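Local structure of N-alpha-acetyltransferase 35, NatC auxiliary subunit (Saccharomyces cerevisiae, 6YGA) at residues E56-N59 with S65-E68; P84-V89 with T218-I223; T113-R118 with N180-N185; L158-Q163 with F184-N189. The protein serves as the auxiliary subunit of the heterotrimeric NatC N-terminal acetyltransferase, which acetylates the N-terminal methionine of the L-A virus Gag protein. All coordinates share one frame; numbering follows the deposited sequence.

Along the chain contact 1 closes first, and contact 2 then opens a long loop, from helix 85-104 to helix 215-231, inside which contacts 3 and 4 are nested. Those two are close neighbours, with centres about 11 Å apart; they share Phe184 and Asn185, and Val114 of one packs on Thr159 of the other. Contact 2 lies about 23 Å from contact 3, centre to centre, in the same largely helical part of the subunit. Contact 1 has its centre about 20 Å from that of contact 3 and about 37 Å from that of contact 2; it alone meets the other two NatC subunits, whereas contacts 2 to 4 join helices and loops within this chain.

Contact 1 (E56-N59 with S65-E68); sequences EVNN and SLIE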
loop_
_atom_site.group_PDB
_atom_site.type_symbol
_atom_site.label_atom_id
_atom_site.label_comp_id
_atom_site.label_asym_id
_atom_site.label_seq_id
_atom_site.Cartn_x
_atom_site.Cartn_y
_atom_site.Cartn_z
ATOM N N GLU B 56 -14.241 21.423 8.798
ATOM C CA GLU B 56 -15.517 22.119 8.910
ATOM C C GLU B 56 -15.888 22.275 10.377
ATOM O O GLU B 56 -15.911 21.289 11.122
ATOM C CB GLU B 56 -16.623 21.373 8.158
ATOM C CG GLU B 56 -17.816 22.251 7.833
ATOM C CD GLU B 56 -18.679 21.685 6.728
ATOM O OE1 GLU B 56 -19.387 20.686 6.975
ATOM O OE2 GLU B 56 -18.640 22.233 5.607
ATOM N N VAL B 57 -16.187 23.511 10.784
ATOM C CA VAL B 57 -16.486 23.788 12.183
ATOM C C VAL B 57 -17.882 23.281 12.519
ATOM O O VAL B 57 -18.754 23.162 11.649
ATOM C CB VAL B 57 -16.352 25.293 12.484
ATOM C CG1 VAL B 57 -14.937 25.765 12.193
ATOM C CG2 VAL B 57 -17.363 26.100 11.671
ATOM N N ASN B 58 -18.090 22.956 13.796
ATOM C CA ASN B 58 -19.382 22.488 14.298
ATOM C C ASN B 58 -19.838 21.207 13.598
ATOM O O ASN B 58 -21.035 20.918 13.519
ATOM C CB ASN B 58 -20.444 23.589 14.190
ATOM C CG ASN B 58 -20.139 24.772 15.089
ATOM O OD1 ASN B 58 -19.700 24.601 16.224
ATOM N ND2 ASN B 58 -20.351 25.981 14.577
ATOM N N ASN B 59 -18.881 20.442 13.076
ATOM C CA ASN B 59 -19.108 19.097 12.555
ATOM C C ASN B 59 -18.276 18.159 13.418
ATOM O O ASN B 59 -17.043 18.203 13.371
ATOM C CB ASN B 59 -18.721 18.995 11.080
ATOM C CG ASN B 59 -19.144 17.679 10.452
ATOM O OD1 ASN B 59 -19.099 16.626 11.089
ATOM N ND2 ASN B 59 -19.564 17.736 9.195
ATOM N N SER B 65 -11.875 20.643 17.624
ATOM C CA SER B 65 -12.176 21.482 18.776
ATOM C C SER B 65 -13.346 20.944 19.584
ATOM O O SER B 65 -13.527 21.349 20.736
ATOM C CB SER B 65 -12.472 22.915 18.332
ATOM O OG SER B 65 -11.388 23.459 17.600
ATOM N N LEU B 66 -14.140 20.042 19.013
ATOM C CA LEU B 66 -15.313 19.508 19.688
ATOM C C LEU B 66 -15.067 18.135 20.299
ATOM O O LEU B 66 -16.026 17.472 20.705
ATOM C CB LEU B 66 -16.493 19.447 18.718
ATOM C CG LEU B 66 -16.835 20.747 17.987
ATOM C CD1 LEU B 66 -18.136 20.584 17.224
ATOM C CD2 LEU B 66 -16.914 21.933 18.943
ATOM N N ILE B 67 -13.808 17.694 20.368
ATOM C CA ILE B 67 -13.498 16.415 20.997
ATOM C C ILE B 67 -13.937 16.446 22.452
ATOM O O ILE B 67 -13.611 17.377 23.201
ATOM C CB ILE B 67 -11.998 16.105 20.873
ATOM C CG1 ILE B 67 -11.608 15.907 19.405
ATOM C CG2 ILE B 67 -11.642 14.873 21.698
ATOM C CD1 ILE B 67 -10.109 15.770 19.170
ATOM N N GLU B 68 -14.688 15.428 22.860
ATOM C CA GLU B 68 -15.163 15.316 24.231
ATOM C C GLU B 68 -14.085 14.665 25.090
ATOM O O GLU B 68 -13.608 13.571 24.772
ATOM C CB GLU B 68 -16.457 14.502 24.287
ATOM C CG GLU B 68 -17.527 14.938 23.286
ATOM C CD GLU B 68 -18.051 16.344 23.541
ATOM O OE1 GLU B 68 -18.062 16.781 24.711
ATOM O OE2 GLU B 68 -18.460 17.012 22.568
#
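The apolar contact rests on Leu66, whose CD1 lies 3.7 Å from Asn58 CA and reaches the next peptide as well, with Asn59 N at 4.2 Å from the same CD1. The methyl therefore packs on backbone, where Asn58 and Asn59 join. In Leu66 chi1 (-53°) places CG beside the backbone N, and chi2 (-172°) then sets the two methyls, CD1 being the one that reaches the turn; a branched apolar side chain suits a place where one methyl must meet a bend of main chain.

That bend is a type II beta turn from Glu56 to Asn59. Asn58 occupies its third position with positive phi (60°), a conformation that asparagine tolerates better than most residues.

Polar bonds tie the segments together indirectly, through Asp63, which accepts from Asn58 N through OD2 and from Ser65 N through OD1. The amide ND2 of Asn58 turns elsewhere, to Ser62 of the N-alpha-acetyltransferase 38 chain.

Both segments belong to the loop between strand 55-56 and helix 71-75. Glu56, at the end of that strand, pairs in parallel with a strand of N-alpha-acetyltransferase 38 and forms a salt bridge to Lys20 of N-alpha-acetyltransferase 30, so the turn sits where the three subunits meet.

Contact 2 (P84-V89 with T218-I223); sequences PPLASV and TMLKHI
Leu220 meets Leu86 and Val89 in a small apolar helix-to-helix contact, between the first turn of helix 85-104 and the early part of helix 215-231. Pro84, preceded by a cis peptide bond, holds the N-cap position of the first helix. Pro85 follows in its first turn, where a proline fits well because no backbone N-H is needed there.

On the second segment, Thr218 comes first and looks to its own helix: its OG1 is hydrogen-bonded to Ser214 O one turn back, a common way for threonine to satisfy its hydroxyl within a helix. Met219, a selenomethionine in the crystal, packs instead on Val257 and Ile260 of helix 245-260, and on Asp94 further along helix 85-104. Leu220 carries the contact. Its CG is anti to the backbone N (chi1 -163°), which extends the isobutyl group toward the other helix, and its CD2 touches two partners about one turn apart there. Together with Val89 CG1 the leucine spans the 8.1 Å between Leu220 CA and Val89 CA. His222 ND1 makes a weak hydrogen bond back to Thr218 O, and its side chain touches Asn253 and Val257 of helix 245-260. Ile223, a turn beyond Met219, continues the apolar seam onto Ala93 and Leu97 of helix 85-104. At the centre, Leu220 CD2 stands 3.9 Å from Val89 CG1 and 4.0 Å from Leu86 CD1.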
loop_
_atom_site.group_PDB
_atom_site.type_symbol
_atom_site.label_atom_id
_atom_site.label_comp_id
_atom_site.label_asym_id
_atom_site.label_seq_id
_atom_site.Cartn_x
_atom_site.Cartn_y
_atom_site.Cartn_z
ATOM N N PRO B 84 -0.367 4.157 42.971
ATOM C CA PRO B 84 1.000 3.837 43.412
ATOM C C PRO B 84 2.060 4.095 42.333
ATOM O O PRO B 84 1.865 3.706 41.183
ATOM C CB PRO B 84 0.918 2.346 43.753
ATOM C CG PRO B 84 -0.196 1.825 42.912
ATOM C CD PRO B 84 -1.194 2.945 42.816
ATOM N N PRO B 85 3.175 4.729 42.716
ATOM C CA PRO B 85 4.115 5.236 41.695
ATOM C C PRO B 85 4.763 4.160 40.839
ATOM O O PRO B 85 4.801 4.300 39.608
ATOM C CB PRO B 85 5.149 5.998 42.538
ATOM C CG PRO B 85 4.423 6.349 43.800
ATOM C CD PRO B 85 3.534 5.175 44.070
ATOM N N LEU B 86 5.292 3.096 41.449
ATOM C CA LEU B 86 5.946 2.048 40.667
ATOM C C LEU B 86 4.970 1.396 39.698
ATOM O O LEU B 86 5.275 1.226 38.513
ATOM C CB LEU B 86 6.563 0.996 41.589
ATOM C CG LEU B 86 7.083 -0.238 40.844
ATOM C CD1 LEU B 86 8.337 0.095 40.042
ATOM C CD2 LEU B 86 7.325 -1.412 41.790
ATOM N N ALA B 87 3.786 1.020 40.186
ATOM C CA ALA B 87 2.792 0.405 39.314
ATOM C C ALA B 87 2.322 1.375 38.237
ATOM O O ALA B 87 2.088 0.974 37.091
ATOM C CB ALA B 87 1.608 -0.099 40.139
ATOM N N SER B 88 2.180 2.659 38.581
ATOM C CA SER B 88 1.717 3.634 37.598
ATOM C C SER B 88 2.787 3.923 36.551
ATOM O O SER B 88 2.486 3.974 35.352
ATOM C CB SER B 88 1.281 4.925 38.291
ATOM O OG SER B 88 0.018 4.764 38.915
ATOM N N VAL B 89 4.037 4.116 36.980
ATOM C CA VAL B 89 5.121 4.344 36.026
ATOM C C VAL B 89 5.297 3.131 35.122
ATOM O O VAL B 89 5.487 3.265 33.908
ATOM C CB VAL B 89 6.421 4.703 36.772
ATOM C CG1 VAL B 89 7.639 4.452 35.893
ATOM C CG2 VAL B 89 6.382 6.159 37.223
ATOM N N THR B 218 9.998 -6.006 37.984
ATOM C CA THR B 218 10.546 -6.816 36.901
ATOM C C THR B 218 10.062 -6.315 35.547
ATOM O O THR B 218 10.838 -6.237 34.588
ATOM C CB THR B 218 10.162 -8.284 37.095
ATOM O OG1 THR B 218 10.425 -8.678 38.448
ATOM C CG2 THR B 218 10.959 -9.174 36.155
HETATM N N MSE B 219 8.782 -5.964 35.454
HETATM C CA MSE B 219 8.210 -5.390 34.240
HETATM C C MSE B 219 8.966 -4.147 33.782
HETATM O O MSE B 219 9.309 -4.011 32.606
HETATM C CB MSE B 219 6.743 -5.037 34.466
HETATM C CG MSE B 219 5.769 -6.138 34.108
HETATM SE SE MSE B 219 5.296 -6.086 32.220
HETATM C CE MSE B 219 4.305 -4.396 32.216
ATOM N N LEU B 220 9.215 -3.238 34.728
ATOM C CA LEU B 220 9.869 -1.979 34.391
ATOM C C LEU B 220 11.316 -2.202 33.966
ATOM O O LEU B 220 11.822 -1.501 33.083
ATOM C CB LEU B 220 9.788 -1.018 35.577
ATOM C CG LEU B 220 10.047 0.457 35.280
ATOM C CD1 LEU B 220 9.180 0.916 34.121
ATOM C CD2 LEU B 220 9.779 1.304 36.518
ATOM N N LYS B 221 11.997 -3.173 34.580
ATOM C CA LYS B 221 13.351 -3.509 34.152
ATOM C C LYS B 221 13.363 -4.018 32.715
ATOM O O LYS B 221 14.222 -3.623 31.915
ATOM C CB LYS B 221 13.959 -4.549 35.093
ATOM C CG LYS B 221 14.121 -4.086 36.537
ATOM C CD LYS B 221 14.755 -5.176 37.392
ATOM C CE LYS B 221 16.125 -5.572 36.859
ATOM N NZ LYS B 221 16.683 -6.756 37.573
ATOM N N HIS B 222 12.417 -4.892 32.362
ATOM C CA HIS B 222 12.377 -5.412 30.997
ATOM C C HIS B 222 11.979 -4.327 30.005
ATOM O O HIS B 222 12.513 -4.274 28.891
ATOM C CB HIS B 222 11.418 -6.597 30.902
ATOM C CG HIS B 222 11.988 -7.884 31.414
ATOM N ND1 HIS B 222 11.498 -8.520 32.534
ATOM C CD2 HIS B 222 13.001 -8.658 30.956
ATOM C CE1 HIS B 222 12.188 -9.627 32.747
ATOM N NE2 HIS B 222 13.106 -9.734 31.804
ATOM N N ILE B 223 11.035 -3.463 30.386
ATOM C CA ILE B 223 10.640 -2.353 29.523
ATOM C C ILE B 223 11.838 -1.460 29.227
ATOM O O ILE B 223 12.080 -1.071 28.078
ATOM C CB ILE B 223 9.489 -1.559 30.168
ATOM C CG1 ILE B 223 8.179 -2.342 30.082
ATOM C CG2 ILE B 223 9.337 -0.197 29.516
ATOM C CD1 ILE B 223 7.016 -1.651 30.757
#

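Contact 3 (T113-R118 with N180-N185); sequences TVLSCR and NNMGFN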
loop_
_atom_site.group_PDB
_atom_site.type_symbol
_atom_site.label_atom_id
_atom_site.label_comp_id
_atom_site.label_asym_id
_atom_site.label_seq_id
_atom_site.Cartn_x
_atom_site.Cartn_y
_atom_site.Cartn_z
ATOM N N THR B 113 -1.033 7.322 18.797
ATOM C CA THR B 113 -0.199 6.339 19.482
ATOM C C THR B 113 0.856 7.019 20.346
ATOM O O THR B 113 0.601 7.318 21.518
ATOM C CB THR B 113 0.462 5.389 18.474
ATOM O OG1 THR B 113 1.262 6.135 17.547
ATOM C CG2 THR B 113 -0.593 4.607 17.705
ATOM N N VAL B 114 2.039 7.277 19.783
ATOM C CA VAL B 114 3.137 7.830 20.576
ATOM C C VAL B 114 2.797 9.228 21.083
ATOM O O VAL B 114 3.113 9.581 22.227
ATOM C CB VAL B 114 4.439 7.823 19.754
ATOM C CG1 VAL B 114 5.579 8.462 20.537
ATOM C CG2 VAL B 114 4.798 6.399 19.352
ATOM N N LEU B 115 2.146 10.042 20.251
ATOM C CA LEU B 115 1.841 11.418 20.619
ATOM C C LEU B 115 0.611 11.551 21.509
ATOM O O LEU B 115 0.386 12.634 22.055
ATOM C CB LEU B 115 1.657 12.273 19.361
ATOM C CG LEU B 115 2.909 12.495 18.512
ATOM C CD1 LEU B 115 2.617 13.473 17.385
ATOM C CD2 LEU B 115 4.058 12.989 19.376
ATOM N N SER B 116 -0.190 10.493 21.663
ATOM C CA SER B 116 -1.305 10.539 22.603
ATOM C C SER B 116 -0.831 10.644 24.048
ATOM O O SER B 116 -1.580 11.130 24.903
ATOM C CB SER B 116 -2.188 9.301 22.430
ATOM O OG SER B 116 -1.475 8.111 22.719
ATOM N N CYS B 117 0.393 10.212 24.335
ATOM C CA CYS B 117 0.931 10.310 25.686
ATOM C C CYS B 117 1.251 11.762 26.028
ATOM O O CYS B 117 1.912 12.461 25.255
ATOM C CB CYS B 117 2.188 9.446 25.808
ATOM S SG CYS B 117 3.048 9.538 27.399
ATOM N N ARG B 118 0.790 12.213 27.197
ATOM C CA ARG B 118 1.066 13.585 27.612
ATOM C C ARG B 118 2.532 13.800 27.966
ATOM O O ARG B 118 3.005 14.940 27.926
ATOM C CB ARG B 118 0.179 13.966 28.798
ATOM C CG ARG B 118 -1.303 13.978 28.471
ATOM C CD ARG B 118 -1.614 15.004 27.399
ATOM N NE ARG B 118 -1.297 16.358 27.844
ATOM C CZ ARG B 118 -2.129 17.129 28.536
ATOM N NH1 ARG B 118 -3.335 16.683 28.863
ATOM N NH2 ARG B 118 -1.758 18.349 28.898
ATOM N N ASN B 180 2.561 11.727 10.946
ATOM C CA ASN B 180 1.995 13.043 11.228
ATOM C C ASN B 180 2.436 13.414 12.636
ATOM O O ASN B 180 1.779 13.075 13.621
ATOM C CB ASN B 180 0.478 13.029 11.095
ATOM C CG ASN B 180 -0.152 14.367 11.441
ATOM O OD1 ASN B 180 0.524 15.397 11.480
ATOM N ND2 ASN B 180 -1.458 14.359 11.686
ATOM N N ASN B 181 3.575 14.102 12.734
ATOM C CA ASN B 181 4.117 14.537 14.016
ATOM C C ASN B 181 3.596 15.904 14.450
ATOM O O ASN B 181 4.136 16.483 15.397
ATOM C CB ASN B 181 5.652 14.548 13.970
ATOM C CG ASN B 181 6.206 15.559 12.983
ATOM O OD1 ASN B 181 5.525 15.962 12.041
ATOM N ND2 ASN B 181 7.456 15.964 13.190
HETATM N N MSE B 182 2.570 16.427 13.781
HETATM C CA MSE B 182 1.902 17.669 14.174
HETATM C C MSE B 182 2.842 18.863 14.327
HETATM O O MSE B 182 2.755 19.610 15.301
HETATM C CB MSE B 182 1.129 17.450 15.473
HETATM C CG MSE B 182 0.015 16.434 15.329
HETATM SE SE MSE B 182 -0.808 15.956 17.021
HETATM C CE MSE B 182 -2.590 16.666 16.683
ATOM N N GLY B 183 3.740 19.034 13.361
ATOM C CA GLY B 183 4.608 20.193 13.338
ATOM C C GLY B 183 5.761 20.179 14.314
ATOM O O GLY B 183 6.331 21.238 14.592
ATOM N N PHE B 184 6.134 19.016 14.839
ATOM C CA PHE B 184 7.254 18.928 15.771
ATOM C C PHE B 184 8.575 18.916 15.006
ATOM O O PHE B 184 8.793 18.066 14.137
ATOM C CB PHE B 184 7.134 17.681 16.643
ATOM C CG PHE B 184 6.371 17.906 17.918
ATOM C CD1 PHE B 184 6.848 18.782 18.877
ATOM C CD2 PHE B 184 5.185 17.235 18.161
ATOM C CE1 PHE B 184 6.148 18.993 20.050
ATOM C CE2 PHE B 184 4.484 17.439 19.331
ATOM C CZ PHE B 184 4.967 18.317 20.278
ATOM N N ASN B 185 9.456 19.858 15.338
ATOM C CA ASN B 185 10.808 19.919 14.793
ATOM C C ASN B 185 11.746 20.222 15.954
ATOM O O ASN B 185 11.691 21.315 16.528
ATOM C CB ASN B 185 10.922 20.985 13.697
ATOM C CG ASN B 185 12.218 20.886 12.906
ATOM O OD1 ASN B 185 13.172 20.230 13.325
ATOM N ND2 ASN B 185 12.257 21.548 11.752
#
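Leu115 points its whole isobutyl end into the loop segment 180-185, and its two methyls divide the work. Leu115 CD1 lies 3.8 Å from Asn181 CA and 4.2 Å from SE of Met182, here a selenomethionine. Leu115 CD2, the other branch, approaches the Phe184 ring obliquely, 4.5 Å from Phe184 CE2. The first torsion (chi1 -67°) swings CG away from the carbonyl carbon to the side of the backbone N, and the fork at CG then sends CD1 and CD2 to different partners. A forked apolar side chain thus suits a spot lined by a backbone, a flexible selenoether chain and an aromatic ring.

The receiving segment is folded to present those groups together. A type I' beta turn runs from Asn181 to Phe184, with Met182 and Gly183 both at positive phi; glycine adopts that conformation readily. Asn180 begins an Asx turn, its OD1 accepting from Met182 N at 3.2 Å, with the donor above the carbonyl plane. In segment 113-118, Ser116 OG and Ser116 N both bond to Thr113 O from the same face of its plane, consistent with a fixed bend beside Leu115.

Helix 118-129 adds Leu124, which touches both Leu115 and Phe184; Arg281, from outside that helix, makes a cation-pi contact with the Phe184 ring. Val114 meanwhile packs on Val155 and Thr159 of helix 142-167.

Contact 4 (L158-Q163 with F184-N189); sequences LTKFVQ and FNTFDN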
loop_
_atom_site.group_PDB
_atom_site.type_symbol
_atom_site.label_atom_id
_atom_site.label_comp_id
_atom_site.label_asym_id
_atom_site.label_seq_id
_atom_site.Cartn_x
_atom_site.Cartn_y
_atom_site.Cartn_z
ATOM N N LEU B 158 13.483 7.155 19.233
ATOM C CA LEU B 158 13.080 6.187 18.218
ATOM C C LEU B 158 12.318 6.861 17.084
ATOM O O LEU B 158 12.633 6.662 15.904
ATOM C CB LEU B 158 12.231 5.085 18.851
ATOM C CG LEU B 158 11.656 4.047 17.887
ATOM C CD1 LEU B 158 12.757 3.141 17.344
ATOM C CD2 LEU B 158 10.565 3.235 18.564
ATOM N N THR B 159 11.302 7.661 17.422
ATOM C CA THR B 159 10.499 8.309 16.389
ATOM C C THR B 159 11.340 9.241 15.530
ATOM O O THR B 159 11.077 9.385 14.331
ATOM C CB THR B 159 9.338 9.079 17.019
ATOM O OG1 THR B 159 9.840 10.260 17.655
ATOM C CG2 THR B 159 8.621 8.223 18.051
ATOM N N LYS B 160 12.348 9.884 16.122
ATOM C CA LYS B 160 13.261 10.701 15.330
ATOM C C LYS B 160 14.023 9.847 14.325
ATOM O O LYS B 160 14.272 10.278 13.193
ATOM C CB LYS B 160 14.229 11.445 16.248
ATOM C CG LYS B 160 15.133 12.431 15.524
ATOM C CD LYS B 160 16.208 12.984 16.447
ATOM C CE LYS B 160 17.013 14.084 15.771
ATOM N NZ LYS B 160 18.100 14.592 16.653
ATOM N N PHE B 161 14.402 8.630 14.722
ATOM C CA PHE B 161 15.100 7.736 13.806
ATOM C C PHE B 161 14.174 7.256 12.698
ATOM O O PHE B 161 14.595 7.121 11.544
ATOM C CB PHE B 161 15.687 6.552 14.574
ATOM C CG PHE B 161 16.213 5.458 13.690
ATOM C CD1 PHE B 161 17.266 5.695 12.823
ATOM C CD2 PHE B 161 15.661 4.188 13.736
ATOM C CE1 PHE B 161 17.751 4.687 12.009
ATOM C CE2 PHE B 161 16.143 3.179 12.928
ATOM C CZ PHE B 161 17.188 3.428 12.063
ATOM N N VAL B 162 12.907 6.998 13.031
ATOM C CA VAL B 162 11.925 6.635 12.016
ATOM C C VAL B 162 11.760 7.768 11.011
ATOM O O VAL B 162 11.606 7.530 9.807
ATOM C CB VAL B 162 10.590 6.262 12.688
ATOM C CG1 VAL B 162 9.505 6.024 11.650
ATOM C CG2 VAL B 162 10.771 5.031 13.566
ATOM N N GLN B 163 11.817 9.015 11.483
ATOM C CA GLN B 163 11.732 10.153 10.575
ATOM C C GLN B 163 12.882 10.149 9.576
ATOM O O GLN B 163 12.684 10.447 8.393
ATOM C CB GLN B 163 11.721 11.457 11.371
ATOM C CG GLN B 163 11.290 12.668 10.572
ATOM C CD GLN B 163 11.397 13.945 11.374
ATOM O OE1 GLN B 163 12.339 14.127 12.145
ATOM N NE2 GLN B 163 10.427 14.834 11.206
ATOM N N PHE B 184 6.134 19.016 14.839
ATOM C CA PHE B 184 7.254 18.928 15.771
ATOM C C PHE B 184 8.575 18.916 15.006
ATOM O O PHE B 184 8.793 18.066 14.137
ATOM C CB PHE B 184 7.134 17.681 16.643
ATOM C CG PHE B 184 6.371 17.906 17.918
ATOM C CD1 PHE B 184 6.848 18.782 18.877
ATOM C CD2 PHE B 184 5.185 17.235 18.161
ATOM C CE1 PHE B 184 6.148 18.993 20.050
ATOM C CE2 PHE B 184 4.484 17.439 19.331
ATOM C CZ PHE B 184 4.967 18.317 20.278
ATOM N N ASN B 185 9.456 19.858 15.338
ATOM C CA ASN B 185 10.808 19.919 14.793
ATOM C C ASN B 185 11.746 20.222 15.954
ATOM O O ASN B 185 11.691 21.315 16.528
ATOM C CB ASN B 185 10.922 20.985 13.697
ATOM C CG ASN B 185 12.218 20.886 12.906
ATOM O OD1 ASN B 185 13.172 20.230 13.325
ATOM N ND2 ASN B 185 12.257 21.548 11.752
ATOM N N THR B 186 12.598 19.257 16.303
ATOM C CA THR B 186 13.494 19.376 17.446
ATOM C C THR B 186 14.877 19.895 17.069
ATOM O O THR B 186 15.708 20.097 17.961
ATOM C CB THR B 186 13.626 18.025 18.161
ATOM O OG1 THR B 186 13.962 17.004 17.213
ATOM C CG2 THR B 186 12.318 17.662 18.858
ATOM N N PHE B 187 15.132 20.123 15.781
ATOM C CA PHE B 187 16.412 20.634 15.273
ATOM C C PHE B 187 17.519 19.713 15.790
ATOM O O PHE B 187 17.391 18.486 15.683
ATOM C CB PHE B 187 16.570 22.107 15.645
ATOM C CG PHE B 187 15.328 22.933 15.443
ATOM C CD1 PHE B 187 14.967 23.382 14.183
ATOM C CD2 PHE B 187 14.531 23.281 16.524
ATOM C CE1 PHE B 187 13.822 24.150 14.001
ATOM C CE2 PHE B 187 13.389 24.046 16.351
ATOM C CZ PHE B 187 13.033 24.481 15.089
ATOM N N ASP B 188 18.599 20.250 16.351
ATOM C CA ASP B 188 19.662 19.471 16.967
ATOM C C ASP B 188 19.502 19.375 18.480
ATOM O O ASP B 188 20.427 18.930 19.168
ATOM C CB ASP B 188 21.019 20.090 16.616
ATOM C CG ASP B 188 22.184 19.155 16.880
ATOM O OD1 ASP B 188 21.959 17.939 17.047
ATOM O OD2 ASP B 188 23.333 19.644 16.925
ATOM N N ASN B 189 18.349 19.782 19.017
ATOM C CA ASN B 189 18.196 19.844 20.467
ATOM C C ASN B 189 18.072 18.459 21.091
ATOM O O ASN B 189 18.517 18.255 22.226
ATOM C CB ASN B 189 16.984 20.699 20.833
ATOM C CG ASN B 189 17.135 22.149 20.404
ATOM O OD1 ASN B 189 18.245 22.671 20.318
ATOM N ND2 ASN B 189 16.011 22.807 20.144
#
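Lys160 faces Thr186 from a regular helix, with 8.9 Å between Lys160 CA and Thr186 CA, while segment 184-189 is irregular. There an Asx turn, in which Phe187 N donates to Asn185 OD1 at 3.1 Å, leads into a type II' beta turn from Thr186 to Asn189, closed by Asn189 N to Thr186 O. Phe187 has positive phi (54°) at the second position of this turn, and its carbonyl O is the backbone atom nearest Lys160 NZ.

A gap this wide suits lysine, whose methylenes can span it. Lys160 leaves the helix with CG anti to the backbone N and stays extended to its end, bringing Lys160 CE to 4.5 Å from Thr186 OG1, a distant contact. Lys160 NZ stops 4.1 Å from Phe187 O, and no hydrogen bond crosses. NZ is also 5.1 Å from Asp188 OD1, so attraction between the two charges is probably loose, the more so as Asp188 is poorly ordered. Asn185 OD1 also sits 3.7 Å above one face of the Phe187 ring, displaced toward its rim.

The contact is at the surface, between helix 142-167 and the loop running on to helix 193-209. Helix 118-129 backs that loop: Leu124 touches Thr186, and Leu127 O accepts from Asn189 ND2. Elsewhere on helix 142-167, Leu158 packs on Val100 of helix 85-104.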